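Local coordinates for protein 5-carboxymethyl-2-hydroxymuconate delta-isomerase (Bordetella bronchiseptica, PDB 4JJ9) that probably isomerises 5-carboxymethyl-2-hydroxymuconate in the homoprotocatechuate catabolic pathway, working as a trimer of alpha-beta subunits, at residues Arg36-Met40 and Gly41-Arg45. Sequence-based numbering, arbitrary orientation.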
loop_
_atom_site.group_PDB
_atom_site.type_symbol
_atom_site.label_atom_id
_atom_site.label_comp_id
_atom_site.label_asym_id
_atom_site.label_seq_id
_atom_site.Cartn_x
_atom_site.Cartn_y
_atom_site.Cartn_z
ATOM N N ARG A 36 15.175 13.112 -7.811
ATOM C CA ARG A 36 16.147 13.987 -8.458
ATOM C C ARG A 36 15.831 15.453 -8.171
ATOM O O ARG A 36 16.729 16.301 -8.196
ATOM C CB ARG A 36 16.163 13.731 -9.970
ATOM C CG ARG A 36 16.492 12.281 -10.339
ATOM C CD ARG A 36 16.300 11.977 -11.817
ATOM N NE ARG A 36 17.146 10.854 -12.227
ATOM C CZ ARG A 36 16.793 9.569 -12.197
ATOM N NH1 ARG A 36 15.580 9.199 -11.788
ATOM N NH2 ARG A 36 17.659 8.645 -12.595
ATOM N N ASP A 37 14.561 15.740 -7.882
ATOM C CA ASP A 37 14.057 17.117 -7.774
ATOM C C ASP A 37 13.988 17.680 -6.355
ATOM O O ASP A 37 14.052 18.896 -6.168
ATOM C CB ASP A 37 12.657 17.239 -8.388
ATOM C CG ASP A 37 12.591 16.792 -9.836
ATOM O OD1 ASP A 37 13.626 16.790 -10.534
ATOM O OD2 ASP A 37 11.470 16.455 -10.277
ATOM N N LEU A 38 13.796 16.814 -5.362
ATOM C CA LEU A 38 13.744 17.269 -3.963
ATOM C C LEU A 38 14.061 16.182 -2.955
ATOM O O LEU A 38 14.072 14.994 -3.284
ATOM C CB LEU A 38 12.407 17.943 -3.607
ATOM C CG LEU A 38 11.040 17.372 -3.989
ATOM C CD1 LEU A 38 10.924 15.878 -3.755
ATOM C CD2 LEU A 38 9.925 18.133 -3.250
ATOM N N ASP A 39 14.314 16.619 -1.725
ATOM C CA ASP A 39 14.544 15.737 -0.603
ATOM C C ASP A 39 13.190 15.358 -0.033
ATOM O O ASP A 39 12.512 16.178 0.592
ATOM C CB ASP A 39 15.395 16.446 0.456
ATOM C CG ASP A 39 15.574 15.625 1.726
ATOM O OD1 ASP A 39 15.299 14.404 1.735
ATOM O OD2 ASP A 39 16.020 16.219 2.723
HETATM N N MSE A 40 12.802 14.106 -0.263
HETATM C CA MSE A 40 11.488 13.632 0.151
HETATM C C MSE A 40 11.409 13.451 1.666
HETATM O O MSE A 40 10.319 13.468 2.240
HETATM C CB MSE A 40 11.142 12.342 -0.594
HETATM C CG MSE A 40 9.728 11.817 -0.384
HETATM SE SE MSE A 40 8.257 13.033 -0.855
HETATM C CE MSE A 40 9.041 13.973 -2.364
ATOM N N GLY A 41 12.567 13.296 2.303
ATOM C CA GLY A 41 12.639 13.231 3.766
ATOM C C GLY A 41 12.142 14.524 4.393
ATOM O O GLY A 41 11.400 14.505 5.368
ATOM N N ALA A 42 12.552 15.654 3.821
ATOM C CA ALA A 42 12.113 16.960 4.306
ATOM C C ALA A 42 10.606 17.135 4.112
ATOM O O ALA A 42 9.940 17.748 4.948
ATOM C CB ALA A 42 12.874 18.072 3.603
ATOM N N VAL A 43 10.074 16.583 3.020
ATOM C CA VAL A 43 8.626 16.603 2.779
ATOM C C VAL A 43 7.895 15.810 3.867
ATOM O O VAL A 43 6.895 16.279 4.421
ATOM C CB VAL A 43 8.254 16.090 1.362
ATOM C CG1 VAL A 43 6.740 15.965 1.207
ATOM C CG2 VAL A 43 8.812 17.026 0.284
ATOM N N CYS A 44 8.413 14.626 4.191
ATOM C CA CYS A 44 7.816 13.796 5.245
ATOM C C CYS A 44 7.790 14.534 6.581
ATOM O O CYS A 44 6.769 14.538 7.274
ATOM C CB CYS A 44 8.556 12.468 5.396
ATOM S SG CYS A 44 8.319 11.303 4.020
ATOM N N ARG A 45 8.907 15.176 6.921
ATOM C CA ARG A 45 9.006 15.928 8.179
ATOM C C ARG A 45 8.014 17.077 8.213
ATOM O O ARG A 45 7.332 17.289 9.222
ATOM C CB ARG A 45 10.433 16.441 8.413
ATOM C CG ARG A 45 11.436 15.340 8.720
ATOM C CD ARG A 45 12.792 15.897 9.177
ATOM N NE ARG A 45 13.553 16.560 8.110
ATOM C CZ ARG A 45 14.265 15.933 7.175
ATOM N NH1 ARG A 45 14.320 14.607 7.132
ATOM N NH2 ARG A 45 14.919 16.638 6.263
#
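Asp39 folds its carboxylate over the first turn of helix 40-51, with OD1 against the N-CA bond of Gly41 and OD2 beside Ala42. CG stands anti to the backbone N (chi1 175°), which swings the carboxylate forward along the chain, and Asp39 OD1 accepts from Gly41 N at 3.0 Å. Asp39 sits at the N-cap of the helix, and this is its capping bond, weak and bent to 133° at the hydrogen. The other oxygen faces along the helix to Arg45: Asp39 OD2 lies 3.7 Å from Arg45 NH2, a long salt bridge that meets the guanidinium at its edge, near its plane, while the carboxylate plane is turned 54° away. Arg45 reaches back by a bend at chi3, which lays one guanidinium face over Gly41 O and Ala42 CA. A negative charge at the N-terminal end of the helix would be expected to suit the helix dipole.

Underneath the cap the backbone takes over. Asp39 O receives weak bonds from both Ala42 N and Val43 N, and Cys44 N then donates to Met40 O at 3.0 Å, straighter than the weak bonds before it. Helix 40-51 is the helix of a beta-alpha-beta crossover between the parallel neighbouring strands 25-31 and 69-80, and Met40 packs on Ile28, Tyr30 and Ala72 of that pair.

Met40 is a selenomethionine, and it hangs from the opposite side of the turn to the cap. Bent at chi2 and chi3, it brings Met40 SE to 3.8 Å from Val43 CB and CE alongside Val43 CG2. Leu38 comes in from the preceding loop roughly at right angles to Val43, Leu38 CD2 against Val43 CG2 at 3.9 Å, and both touch Leu129 of helix 111-135. A second subunit adds its His77 against Met40 and its Ala79 against Cys44 and Arg45.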